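Local coordinates for glycerol-3-phosphate dehydrogenase [NAD(+)] (Dunaliella salina, PDB 6IUY), which probably catalyses the NAD-dependent interconversion of sn-glycerol 3-phosphate and dihydroxyacetone phosphate, and joins this dehydrogenase to a magnesium-binding domain of the haloacid dehalogenase type, at residues A[268-273]-A[320-325]; A[275-280]-A[417-422]; A[293-298]-A[338-343]; A[310-313]-A[317-320]. All coordinates share one frame; numbering follows the deposited sequence.

Contact 1: A[268-273]-A[320-325]; sequences ACTAVR and IYLPGI. With NAD (nicotinamide-adenine-dinucleotide), chain C.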
loop_
_atom_site.group_PDB
_atom_site.type_symbol
_atom_site.label_atom_id
_atom_site.label_comp_id
_atom_site.label_asym_id
_atom_site.label_seq_id
_atom_site.Cartn_x
_atom_site.Cartn_y
_atom_site.Cartn_z
ATOM N N ALA A 268 17.347 15.729 -12.577
ATOM C CA ALA A 268 17.985 16.872 -11.923
ATOM C C ALA A 268 17.478 18.166 -12.539
ATOM O O ALA A 268 17.021 19.051 -11.809
ATOM C CB ALA A 268 19.485 16.776 -12.010
ATOM N N CYS A 269 17.486 18.267 -13.871
ATOM C CA CYS A 269 17.028 19.499 -14.527
ATOM C C CYS A 269 15.531 19.764 -14.377
ATOM O O CYS A 269 15.120 20.934 -14.294
ATOM C CB CYS A 269 17.371 19.501 -16.023
ATOM S SG CYS A 269 19.157 19.601 -16.390
ATOM N N THR A 270 14.680 18.735 -14.376
ATOM C CA THR A 270 13.271 19.101 -14.305
ATOM C C THR A 270 13.019 19.425 -12.840
ATOM O O THR A 270 12.233 20.302 -12.535
ATOM C CB THR A 270 12.269 18.030 -14.880
ATOM O OG1 THR A 270 11.422 17.500 -13.847
ATOM C CG2 THR A 270 12.961 16.924 -15.659
ATOM N N ALA A 271 13.764 18.792 -11.939
ATOM C CA ALA A 271 13.704 19.172 -10.546
ATOM C C ALA A 271 14.141 20.647 -10.334
ATOM O O ALA A 271 13.410 21.451 -9.718
ATOM C CB ALA A 271 14.566 18.214 -9.710
ATOM N N VAL A 272 15.319 21.021 -10.838
ATOM C CA VAL A 272 15.803 22.399 -10.642
ATOM C C VAL A 272 14.839 23.393 -11.253
ATOM O O VAL A 272 14.739 24.530 -10.800
ATOM C CB VAL A 272 17.216 22.622 -11.239
ATOM C CG1 VAL A 272 17.116 23.050 -12.679
ATOM C CG2 VAL A 272 17.951 23.688 -10.451
ATOM N N ARG A 273 14.107 22.967 -12.280
ATOM C CA ARG A 273 13.138 23.843 -12.936
ATOM C C ARG A 273 11.967 24.172 -12.012
ATOM O O ARG A 273 11.451 25.308 -12.009
ATOM C CB ARG A 273 12.619 23.192 -14.214
ATOM C CG ARG A 273 11.468 23.944 -14.856
ATOM C CD ARG A 273 10.983 23.322 -16.155
ATOM N NE ARG A 273 10.223 24.314 -16.929
ATOM C CZ ARG A 273 8.896 24.451 -16.892
ATOM N NH1 ARG A 273 8.160 23.651 -16.133
ATOM N NH2 ARG A 273 8.299 25.386 -17.621
ATOM N N ILE A 320 20.993 18.513 -23.939
ATOM C CA ILE A 320 21.404 17.120 -24.056
ATOM C C ILE A 320 20.517 16.181 -23.244
ATOM O O ILE A 320 20.183 15.084 -23.697
ATOM C CB ILE A 320 22.839 16.915 -23.584
ATOM C CG1 ILE A 320 23.802 17.798 -24.386
ATOM C CG2 ILE A 320 23.229 15.476 -23.721
ATOM C CD1 ILE A 320 25.229 17.720 -23.856
ATOM N N TYR A 321 20.166 16.607 -22.037
ATOM C CA TYR A 321 19.496 15.736 -21.089
ATOM C C TYR A 321 18.059 16.150 -20.846
ATOM O O TYR A 321 17.298 15.372 -20.309
ATOM C CB TYR A 321 20.270 15.696 -19.770
ATOM C CG TYR A 321 21.626 15.076 -19.956
ATOM C CD1 TYR A 321 21.772 13.709 -20.014
ATOM C CD2 TYR A 321 22.758 15.870 -20.133
ATOM C CE1 TYR A 321 23.023 13.127 -20.217
ATOM C CE2 TYR A 321 24.008 15.305 -20.329
ATOM C CZ TYR A 321 24.140 13.936 -20.377
ATOM O OH TYR A 321 25.388 13.370 -20.562
ATOM N N LEU A 322 17.692 17.367 -21.243
ATOM C CA LEU A 322 16.294 17.797 -21.155
ATOM C C LEU A 322 15.970 18.798 -22.243
ATOM O O LEU A 322 15.570 19.913 -21.955
ATOM C CB LEU A 322 15.983 18.390 -19.774
ATOM C CG LEU A 322 14.491 18.374 -19.391
ATOM C CD1 LEU A 322 13.985 16.972 -19.112
ATOM C CD2 LEU A 322 14.206 19.247 -18.200
ATOM N N PRO A 323 16.112 18.379 -23.516
ATOM C CA PRO A 323 15.930 19.267 -24.674
ATOM C C PRO A 323 14.532 19.847 -24.798
ATOM O O PRO A 323 13.549 19.159 -24.538
ATOM C CB PRO A 323 16.230 18.359 -25.879
ATOM C CG PRO A 323 16.187 16.945 -25.357
ATOM C CD PRO A 323 16.467 16.994 -23.896
ATOM N N GLY A 324 14.458 21.108 -25.214
ATOM C CA GLY A 324 13.196 21.769 -25.434
ATOM C C GLY A 324 12.547 22.308 -24.183
ATOM O O GLY A 324 11.496 22.923 -24.259
ATOM N N ILE A 325 13.152 22.061 -23.027
ATOM C CA ILE A 325 12.583 22.531 -21.770
ATOM C C ILE A 325 13.343 23.750 -21.226
ATOM O O ILE A 325 14.577 23.742 -21.076
ATOM C CB ILE A 325 12.578 21.422 -20.681
ATOM C CG1 ILE A 325 11.888 20.150 -21.183
ATOM C CG2 ILE A 325 11.873 21.930 -19.410
ATOM C CD1 ILE A 325 10.411 20.356 -21.502
HETATM P PA NAD C . 20.556 10.947 -16.037
HETATM O O1A NAD C . 19.885 11.857 -16.981
HETATM O O2A NAD C . 20.025 9.519 -16.058
HETATM O O5B NAD C . 22.149 10.853 -16.361
HETATM C C5B NAD C . 22.811 11.925 -17.049
HETATM C C4B NAD C . 23.846 12.591 -16.108
HETATM O O4B NAD C . 24.819 11.757 -15.860
HETATM C C3B NAD C . 24.516 13.761 -16.835
HETATM O O3B NAD C . 24.062 14.965 -16.419
HETATM C C2B NAD C . 26.012 13.612 -16.498
HETATM O O2B NAD C . 26.542 14.951 -16.094
HETATM C C1B NAD C . 26.030 12.754 -15.536
HETATM N N9A NAD C . 27.256 12.077 -15.537
HETATM C C8A NAD C . 27.804 11.314 -16.512
HETATM N N7A NAD C . 28.997 10.872 -16.056
HETATM C C5A NAD C . 29.203 11.376 -14.810
HETATM C C6A NAD C . 30.247 11.262 -13.910
HETATM N N6A NAD C . 31.454 10.533 -14.099
HETATM N N1A NAD C . 30.174 11.865 -12.717
HETATM C C2A NAD C . 29.070 12.603 -12.405
HETATM N N3A NAD C . 28.052 12.728 -13.285
HETATM C C4A NAD C . 28.123 12.112 -14.486
HETATM O O3 NAD C . 20.380 11.561 -14.564
HETATM P PN NAD C . 19.006 11.886 -13.804
HETATM O O1N NAD C . 17.816 11.713 -14.731
HETATM O O2N NAD C . 19.015 13.295 -13.257
HETATM O O5D NAD C . 18.852 10.812 -12.658
HETATM C C5D NAD C . 19.699 10.822 -11.523
HETATM C C4D NAD C . 18.931 10.148 -10.377
HETATM O O4D NAD C . 17.660 10.503 -10.403
HETATM C C3D NAD C . 18.955 8.648 -10.593
HETATM O O3D NAD C . 19.282 8.049 -9.435
HETATM C C2D NAD C . 17.504 8.277 -11.009
HETATM O O2D NAD C . 17.277 6.862 -10.616
HETATM C C1D NAD C . 16.773 9.146 -10.369
HETATM N N1N NAD C . 15.486 9.439 -10.967
HETATM C C2N NAD C . 15.326 9.629 -12.324
HETATM C C3N NAD C . 14.067 9.913 -12.850
HETATM C C7N NAD C . 13.925 10.092 -14.378
HETATM O O7N NAD C . 12.829 10.060 -14.901
HETATM N N7N NAD C . 15.117 10.313 -15.158
HETATM C C4N NAD C . 12.962 10.016 -12.032
HETATM C C5N NAD C . 13.120 9.857 -10.666
HETATM C C6N NAD C . 14.386 9.580 -10.150
#
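A buried, apolar contact sets Leu322, in the loop between helix 307-315 and strand 331-334, against Cys269 and Thr270 on helix 266-282. Leu322 CG stands anti to the backbone N (chi1 -158°), which sends both methyls to the helix: Leu322 CD1 lies 3.6 Å from Thr270 CG2, and Leu322 CD2 lies 3.8 Å from Cys269 CB. The Leu322 and Thr270 side chains meet at about a right angle. The type II turn from Leu322 to Ile325 brings up a second apolar group, Ile325 CG2, 3.7 Å from Arg273 CD on the extended arginine chain, whose NE is bonded to Asp326 O. Helix 266-282 follows the glycine-rich turn of a Rossmann fold, and near its start Ala268 N donates to NAD O2N (3.0 Å, 164°). Tyr321 reaches the same cofactor from the loop. One ring face carries NAD C3B, 3.6 Å above the plane toward the rim, the opposite face Ile320 CG2; the OH bonds to Glu301. An alanine in place of Tyr321 would be likely to leave the adenosine ribose without this ring beside it and Glu301 without its phenol partner.

Contact 2: A[275-280]-A[417-422]; sequences VAQSTA and AKEELS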
loop_
_atom_site.group_PDB
_atom_site.type_symbol
_atom_site.label_atom_id
_atom_site.label_comp_id
_atom_site.label_asym_id
_atom_site.label_seq_id
_atom_site.Cartn_x
_atom_site.Cartn_y
_atom_site.Cartn_z
ATOM N N VAL A 275 12.070 23.761 -8.580
ATOM C CA VAL A 275 12.741 24.451 -7.486
ATOM C C VAL A 275 13.015 25.922 -7.819
ATOM O O VAL A 275 12.796 26.828 -6.997
ATOM C CB VAL A 275 14.027 23.713 -7.175
ATOM C CG1 VAL A 275 15.074 24.620 -6.575
ATOM C CG2 VAL A 275 13.702 22.491 -6.317
ATOM N N ALA A 276 13.439 26.174 -9.050
ATOM C CA ALA A 276 13.661 27.545 -9.472
ATOM C C ALA A 276 12.355 28.348 -9.519
ATOM O O ALA A 276 12.360 29.540 -9.216
ATOM C CB ALA A 276 14.377 27.571 -10.834
ATOM N N GLN A 277 11.240 27.721 -9.896
ATOM C CA GLN A 277 9.948 28.431 -9.912
ATOM C C GLN A 277 9.530 28.867 -8.517
ATOM O O GLN A 277 8.993 29.959 -8.357
ATOM C CB GLN A 277 8.831 27.574 -10.517
ATOM C CG GLN A 277 8.987 27.340 -12.001
ATOM C CD GLN A 277 7.995 26.346 -12.544
ATOM O OE1 GLN A 277 7.416 25.534 -11.799
ATOM N NE2 GLN A 277 7.791 26.394 -13.861
ATOM N N SER A 278 9.769 28.010 -7.522
ATOM C CA SER A 278 9.445 28.319 -6.134
ATOM C C SER A 278 10.250 29.511 -5.564
ATOM O O SER A 278 9.679 30.397 -4.925
ATOM C CB SER A 278 9.665 27.084 -5.266
ATOM O OG SER A 278 8.731 26.062 -5.615
ATOM N N THR A 279 11.566 29.522 -5.776
ATOM C CA THR A 279 12.396 30.610 -5.273
ATOM C C THR A 279 12.077 31.916 -5.975
ATOM O O THR A 279 12.101 32.993 -5.360
ATOM C CB THR A 279 13.877 30.323 -5.439
ATOM O OG1 THR A 279 14.188 30.232 -6.834
ATOM C CG2 THR A 279 14.200 29.034 -4.772
ATOM N N ALA A 280 11.766 31.835 -7.262
ATOM C CA ALA A 280 11.375 33.043 -7.957
ATOM C C ALA A 280 10.095 33.610 -7.329
ATOM O O ALA A 280 9.919 34.823 -7.265
ATOM C CB ALA A 280 11.185 32.779 -9.433
ATOM N N ALA A 417 8.526 17.712 -16.443
ATOM C CA ALA A 417 9.152 18.887 -17.062
ATOM C C ALA A 417 8.152 19.624 -17.950
ATOM O O ALA A 417 8.316 20.806 -18.248
ATOM C CB ALA A 417 10.381 18.475 -17.874
ATOM N N LYS A 418 7.106 18.920 -18.370
ATOM C CA LYS A 418 6.080 19.523 -19.204
ATOM C C LYS A 418 4.889 19.918 -18.345
ATOM O O LYS A 418 3.859 20.358 -18.852
ATOM C CB LYS A 418 5.671 18.564 -20.320
ATOM C CG LYS A 418 6.702 18.527 -21.451
ATOM C CD LYS A 418 6.840 17.164 -22.067
ATOM C CE LYS A 418 5.556 16.761 -22.756
ATOM N NZ LYS A 418 5.620 15.389 -23.335
ATOM N N GLU A 419 5.048 19.750 -17.036
ATOM C CA GLU A 419 4.045 20.165 -16.063
ATOM C C GLU A 419 2.756 19.340 -16.105
ATOM O O GLU A 419 1.681 19.834 -15.751
ATOM C CB GLU A 419 3.723 21.655 -16.261
ATOM C CG GLU A 419 4.962 22.561 -16.147
ATOM C CD GLU A 419 4.631 24.046 -16.013
ATOM O OE1 GLU A 419 3.447 24.423 -16.174
ATOM O OE2 GLU A 419 5.563 24.835 -15.727
ATOM N N GLU A 420 2.858 18.085 -16.536
ATOM C CA GLU A 420 1.768 17.137 -16.350
ATOM C C GLU A 420 1.628 16.842 -14.857
ATOM O O GLU A 420 2.632 16.723 -14.141
ATOM C CB GLU A 420 2.020 15.856 -17.132
ATOM C CG GLU A 420 2.369 16.099 -18.604
ATOM C CD GLU A 420 2.451 14.809 -19.428
ATOM O OE1 GLU A 420 2.203 13.721 -18.862
ATOM O OE2 GLU A 420 2.763 14.883 -20.642
ATOM N N LEU A 421 0.390 16.722 -14.385
ATOM C CA LEU A 421 0.133 16.592 -12.952
ATOM C C LEU A 421 0.790 15.361 -12.397
ATOM O O LEU A 421 0.658 14.272 -12.951
ATOM C CB LEU A 421 -1.368 16.544 -12.650
ATOM C CG LEU A 421 -2.205 17.806 -12.892
ATOM C CD1 LEU A 421 -3.233 17.990 -11.773
ATOM C CD2 LEU A 421 -1.351 19.044 -13.027
ATOM N N SER A 422 1.492 15.535 -11.284
ATOM C CA SER A 422 2.266 14.460 -10.699
ATOM C C SER A 422 2.341 14.664 -9.196
ATOM O O SER A 422 1.814 15.642 -8.676
ATOM C CB SER A 422 3.665 14.416 -11.315
ATOM O OG SER A 422 4.292 13.183 -11.000
#
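Gln277 and Glu419 meet through a single side-chain hydrogen bond, NE2 to OE2, 3.3 Å long with an N-H...acceptor angle of 162°. Two long side chains approaching from opposite directions span the gap between backbones, whose nearest CA atoms, those of Gln277 and Glu419, are 11.9 Å apart. Both side chains set CG beside the backbone N (chi1 -69° in Gln277, -57° in Glu419) and run extended beyond it, which carries each flat end group to nearly full reach. The donor uses its own plane: OE2 lies almost in the amide plane of Gln277. On the acceptor, NE2 arrives nearly end-on to the CD-OE2 bond, and the amide and carboxylate planes are steeply inclined to each other. Glu419 has positive phi and takes part in the Schellman motif that closes helix 413-416, from where its side chain is directed back at helix 266-282 of the Rossmann-type domain. Two residues on, Leu421 O is bonded to Ser483 of the second subunit, placing this loop beside the dimer interface. The other polar atom of the amide, Gln277 OE1, accepts from Tyr445 OH, and the two partners together fix which way the amide is turned. Glu419 OE2 has a stronger partner in Arg273 NH1, its salt bridge. One carboxylate oxygen thus takes a neutral N-H and a charged one, which would probably favour the ionised form of Glu419 and make the glutamine bond a secondary tie.

Contact 3: A[293-298]-A[338-343]; sequences EVTMWV and IEAVRG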
loop_
_atom_site.group_PDB
_atom_site.type_symbol
_atom_site.label_atom_id
_atom_site.label_comp_id
_atom_site.label_asym_id
_atom_site.label_seq_id
_atom_site.Cartn_x
_atom_site.Cartn_y
_atom_site.Cartn_z
ATOM N N GLU A 293 18.303 32.956 -7.048
ATOM C CA GLU A 293 19.109 32.180 -7.970
ATOM C C GLU A 293 19.467 30.789 -7.461
ATOM O O GLU A 293 19.983 30.623 -6.349
ATOM C CB GLU A 293 20.384 32.946 -8.303
ATOM C CG GLU A 293 21.392 32.121 -9.092
ATOM C CD GLU A 293 22.589 32.951 -9.555
ATOM O OE1 GLU A 293 22.410 33.730 -10.512
ATOM O OE2 GLU A 293 23.691 32.819 -8.969
ATOM N N VAL A 294 19.241 29.786 -8.302
ATOM C CA VAL A 294 19.586 28.421 -7.942
ATOM C C VAL A 294 20.812 27.999 -8.707
ATOM O O VAL A 294 20.853 28.137 -9.920
ATOM C CB VAL A 294 18.435 27.420 -8.268
ATOM C CG1 VAL A 294 18.821 26.021 -7.849
ATOM C CG2 VAL A 294 17.169 27.831 -7.603
ATOM N N THR A 295 21.784 27.414 -8.025
ATOM C CA THR A 295 22.998 27.023 -8.697
ATOM C C THR A 295 22.874 25.553 -9.065
ATOM O O THR A 295 22.360 24.762 -8.274
ATOM C CB THR A 295 24.220 27.295 -7.797
ATOM O OG1 THR A 295 24.309 28.701 -7.568
ATOM C CG2 THR A 295 25.483 26.849 -8.434
ATOM N N MET A 296 23.304 25.182 -10.264
ATOM C CA MET A 296 23.294 23.778 -10.637
ATOM C C MET A 296 24.681 23.339 -11.053
ATOM O O MET A 296 25.212 23.842 -12.037
ATOM C CB MET A 296 22.281 23.526 -11.766
ATOM C CG MET A 296 22.449 22.192 -12.482
ATOM S SD MET A 296 21.011 21.759 -13.501
ATOM C CE MET A 296 21.169 22.884 -14.905
ATOM N N TRP A 297 25.268 22.400 -10.315
ATOM C CA TRP A 297 26.500 21.755 -10.766
ATOM C C TRP A 297 26.246 20.835 -11.941
ATOM O O TRP A 297 25.404 19.906 -11.874
ATOM C CB TRP A 297 27.148 20.966 -9.648
ATOM C CG TRP A 297 28.389 20.201 -10.085
ATOM C CD1 TRP A 297 29.579 20.733 -10.494
ATOM C CD2 TRP A 297 28.556 18.776 -10.126
ATOM N NE1 TRP A 297 30.476 19.732 -10.786
ATOM C CE2 TRP A 297 29.869 18.519 -10.577
ATOM C CE3 TRP A 297 27.718 17.690 -9.828
ATOM C CZ2 TRP A 297 30.373 17.223 -10.724
ATOM C CZ3 TRP A 297 28.215 16.404 -9.978
ATOM C CH2 TRP A 297 29.530 16.181 -10.425
ATOM N N VAL A 298 26.978 21.104 -13.021
ATOM C CA VAL A 298 26.923 20.325 -14.246
ATOM C C VAL A 298 28.255 19.643 -14.479
ATOM O O VAL A 298 29.228 20.303 -14.828
ATOM C CB VAL A 298 26.605 21.196 -15.467
ATOM C CG1 VAL A 298 26.419 20.328 -16.719
ATOM C CG2 VAL A 298 25.369 22.054 -15.223
ATOM N N ILE A 338 32.912 22.227 -6.009
ATOM C CA ILE A 338 33.160 22.956 -4.765
ATOM C C ILE A 338 32.522 24.340 -4.824
ATOM O O ILE A 338 31.842 24.774 -3.900
ATOM C CB ILE A 338 34.671 23.100 -4.473
ATOM C CG1 ILE A 338 35.331 21.723 -4.457
ATOM C CG2 ILE A 338 34.898 23.838 -3.138
ATOM C CD1 ILE A 338 34.584 20.732 -3.576
ATOM N N GLU A 339 32.719 25.030 -5.932
ATOM C CA GLU A 339 32.190 26.370 -6.041
ATOM C C GLU A 339 30.659 26.358 -6.043
ATOM O O GLU A 339 30.032 27.266 -5.488
ATOM C CB GLU A 339 32.733 27.056 -7.294
ATOM C CG GLU A 339 32.134 28.430 -7.553
ATOM C CD GLU A 339 31.434 28.515 -8.906
ATOM O OE1 GLU A 339 32.070 28.164 -9.925
ATOM O OE2 GLU A 339 30.244 28.920 -8.941
ATOM N N ALA A 340 30.059 25.341 -6.665
ATOM C CA ALA A 340 28.599 25.228 -6.707
ATOM C C ALA A 340 28.017 25.097 -5.307
ATOM O O ALA A 340 26.937 25.613 -5.003
ATOM C CB ALA A 340 28.173 24.010 -7.573
ATOM N N VAL A 341 28.744 24.376 -4.464
ATOM C CA VAL A 341 28.276 24.008 -3.140
ATOM C C VAL A 341 28.632 25.024 -2.038
ATOM O O VAL A 341 27.943 25.108 -1.018
ATOM C CB VAL A 341 28.854 22.626 -2.753
ATOM C CG1 VAL A 341 28.513 22.281 -1.322
ATOM C CG2 VAL A 341 28.339 21.550 -3.707
ATOM N N ARG A 342 29.690 25.810 -2.231
ATOM C CA ARG A 342 30.256 26.525 -1.088
ATOM C C ARG A 342 29.246 27.458 -0.435
ATOM O O ARG A 342 29.083 27.420 0.783
ATOM C CB ARG A 342 31.525 27.300 -1.476
ATOM C CG ARG A 342 31.312 28.470 -2.418
ATOM C CD ARG A 342 32.612 29.240 -2.634
ATOM N NE ARG A 342 32.488 30.161 -3.753
ATOM C CZ ARG A 342 33.393 30.306 -4.711
ATOM N NH1 ARG A 342 34.510 29.590 -4.688
ATOM N NH2 ARG A 342 33.174 31.168 -5.691
ATOM N N GLY A 343 28.536 28.273 -1.198
ATOM C CA GLY A 343 27.638 29.200 -0.517
ATOM C C GLY A 343 26.297 28.620 -0.063
ATOM O O GLY A 343 25.441 29.343 0.454
#
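Ala340 packs its methyl between two side chains of strand 293-297: Ala340 CB is 3.8 Å from Trp297 CB and 4.0 Å from Thr295 CG2. The threonine methyl also rests on the helix backbone, with Thr295 CG2 at 3.9 Å from Ala340 CA. These groups come from alternate residues on one face of the strand, and the methyl group of alanine allows a close approach, the CA atoms of Trp297 and Ala340 being 5.7 Å apart. Torsions decide what each strand residue offers. Thr295 turns CG2 to the side remote from its backbone N, placing the methyl rather than OG1 over the helix, and Trp297, with chi1 at 176°, touches Ala340 with CB while the indole reaches on toward Ile359 of helix 356-366. Further out, Trp297 NE1 makes a weak bond to Ser335 O. The carbonyl of Ala340, near the end of helix 337-342, accepts from Thr260 OG1 on the neighbouring strand 257-262, while Thr295 is held in the sheet by backbone bonds with Val259 and Met261. Helix 337-342 belongs to the crossover from strand 331-334 to strand 346-349 in the Rossmann-type sheet; Met296 points to the other side, where helix 266-282 lies. The closest approaches are all between aliphatic carbons, which implies that the fit depends mainly on shape, with the directional bonds supplied by the surrounding strands and loops.

Contact 4: A[310-313]-A[317-320]; sequences EYIN and ENPI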
loop_
_atom_site.group_PDB
_atom_site.type_symbol
_atom_site.label_atom_id
_atom_site.label_comp_id
_atom_site.label_asym_id
_atom_site.label_seq_id
_atom_site.Cartn_x
_atom_site.Cartn_y
_atom_site.Cartn_z
ATOM N N GLU A 310 27.919 26.879 -20.694
ATOM C CA GLU A 310 27.663 28.190 -21.300
ATOM C C GLU A 310 26.347 28.218 -22.060
ATOM O O GLU A 310 25.675 29.246 -22.139
ATOM C CB GLU A 310 28.818 28.578 -22.233
ATOM C CG GLU A 310 30.196 28.604 -21.525
ATOM C CD GLU A 310 31.379 28.873 -22.471
ATOM O OE1 GLU A 310 31.157 29.124 -23.668
ATOM O OE2 GLU A 310 32.538 28.833 -22.007
ATOM N N TYR A 311 25.964 27.081 -22.622
ATOM C CA TYR A 311 24.699 27.013 -23.344
ATOM C C TYR A 311 23.571 27.105 -22.307
ATOM O O TYR A 311 22.598 27.844 -22.480
ATOM C CB TYR A 311 24.617 25.724 -24.179
ATOM C CG TYR A 311 23.335 25.599 -24.994
ATOM C CD1 TYR A 311 23.311 25.888 -26.364
ATOM C CD2 TYR A 311 22.153 25.205 -24.391
ATOM C CE1 TYR A 311 22.141 25.777 -27.099
ATOM C CE2 TYR A 311 20.991 25.091 -25.111
ATOM C CZ TYR A 311 20.980 25.380 -26.460
ATOM O OH TYR A 311 19.792 25.249 -27.151
ATOM N N ILE A 312 23.731 26.385 -21.201
ATOM C CA ILE A 312 22.697 26.374 -20.169
ATOM C C ILE A 312 22.474 27.767 -19.613
ATOM O O ILE A 312 21.333 28.193 -19.477
ATOM C CB ILE A 312 23.046 25.411 -19.040
ATOM C CG1 ILE A 312 22.984 23.971 -19.568
ATOM C CG2 ILE A 312 22.092 25.588 -17.875
ATOM C CD1 ILE A 312 23.646 22.962 -18.681
ATOM N N ASN A 313 23.562 28.484 -19.316
ATOM C CA ASN A 313 23.459 29.845 -18.770
ATOM C C ASN A 313 22.950 30.870 -19.760
ATOM O O ASN A 313 22.235 31.786 -19.385
ATOM C CB ASN A 313 24.811 30.289 -18.227
ATOM C CG ASN A 313 25.139 29.601 -16.935
ATOM O OD1 ASN A 313 24.244 29.377 -16.124
ATOM N ND2 ASN A 313 26.402 29.231 -16.740
ATOM N N GLU A 317 18.566 26.001 -20.870
ATOM C CA GLU A 317 18.118 24.722 -21.394
ATOM C C GLU A 317 19.298 23.777 -21.319
ATOM O O GLU A 317 20.435 24.148 -21.641
ATOM C CB GLU A 317 17.607 24.848 -22.835
ATOM C CG GLU A 317 17.100 23.539 -23.412
ATOM C CD GLU A 317 17.142 23.471 -24.923
ATOM O OE1 GLU A 317 17.515 24.470 -25.569
ATOM O OE2 GLU A 317 16.811 22.389 -25.472
ATOM N N ASN A 318 19.065 22.580 -20.813
ATOM C CA ASN A 318 20.044 21.524 -20.978
ATOM C C ASN A 318 19.661 20.787 -22.255
ATOM O O ASN A 318 18.693 20.027 -22.264
ATOM C CB ASN A 318 20.060 20.595 -19.775
ATOM C CG ASN A 318 21.239 19.675 -19.775
ATOM O OD1 ASN A 318 21.696 19.229 -20.829
ATOM N ND2 ASN A 318 21.748 19.376 -18.594
ATOM N N PRO A 319 20.387 21.039 -23.361
ATOM C CA PRO A 319 19.887 20.543 -24.644
ATOM C C PRO A 319 20.239 19.089 -24.858
ATOM O O PRO A 319 19.803 18.486 -25.826
ATOM C CB PRO A 319 20.590 21.446 -25.653
ATOM C CG PRO A 319 21.932 21.728 -24.992
ATOM C CD PRO A 319 21.703 21.689 -23.493
ATOM N N ILE A 320 20.993 18.513 -23.939
ATOM C CA ILE A 320 21.404 17.120 -24.056
ATOM C C ILE A 320 20.517 16.181 -23.244
ATOM O O ILE A 320 20.183 15.084 -23.697
ATOM C CB ILE A 320 22.839 16.915 -23.584
ATOM C CG1 ILE A 320 23.802 17.798 -24.386
ATOM C CG2 ILE A 320 23.229 15.476 -23.721
ATOM C CD1 ILE A 320 25.229 17.720 -23.856
#
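Tyr311, on helix 307-315, meets Glu317 and Pro319 where the chain, having left the helix, comes back along it and then makes an Asx turn, in which Asn318 OD1 accepts from Ile320 N at 3.3 Å, in the carbonyl plane and on a lone pair. Tyr321 N donates to the same oxygen. The hydrogen bond across the contact runs from Tyr311 OH to Glu317 OE1, 2.9 Å, meeting the carboxylate from above, 39° out of its plane. Glu317 OE2 has its own donor in Gly324 N, so both carboxylate oxygens are engaged. The aromatic interaction is a CH-pi contact: Pro319 CG sits over one face of the Tyr311 ring, 3.8 Å from the centroid and 28° off the normal. With chi1 at -178° the ring swings out, opposite the backbone N, toward the returning chain, where one side of it can reach the proline and its hydroxyl the glutamate. A phenylalanine here would probably keep the CH-pi contact with Pro319 but leave Glu317 OE1 without its phenol donor, the carboxylate then being held through the backbone of Gly324. Most of the remaining contacts gather at the carbonyl of Glu317. Its oxygen lies in the plane of the Tyr311 ring, at the edge by CD2, and receives a CA-H...O contact from Ile312, 3.5 Å from CA to O. The Ile312 side chain lies beside that of Asn318, pointing the same way, and its CD1 comes within 4.1 Å of Asn318 ND2.

Overall arrangement
Helix 266-282 gives one segment each to contacts 1 and 2, whose centres are 11 Å apart. Contact 3 meets that helix through strand 293-297: Cys269 SG meets Met296 SD at 4.1 Å, and Val275 CG1 meets Val294 CG2 at 4.0 Å. Contact 4 shares Ile320 with contact 1, with centres 9 Å apart, and reaches contact 3 where Val298 CG2 lies 4.0 Å from Ile312 CD1. Contacts 2 and 4 do not touch, their nearest atoms being about 10 Å apart. Contact 1 holds NAD directly; the side chains of Trp297 and Asn318 come to about 4 and 5 Å from it, and that of Thr270 is about 10 Å from bound dihydroxyacetone phosphate.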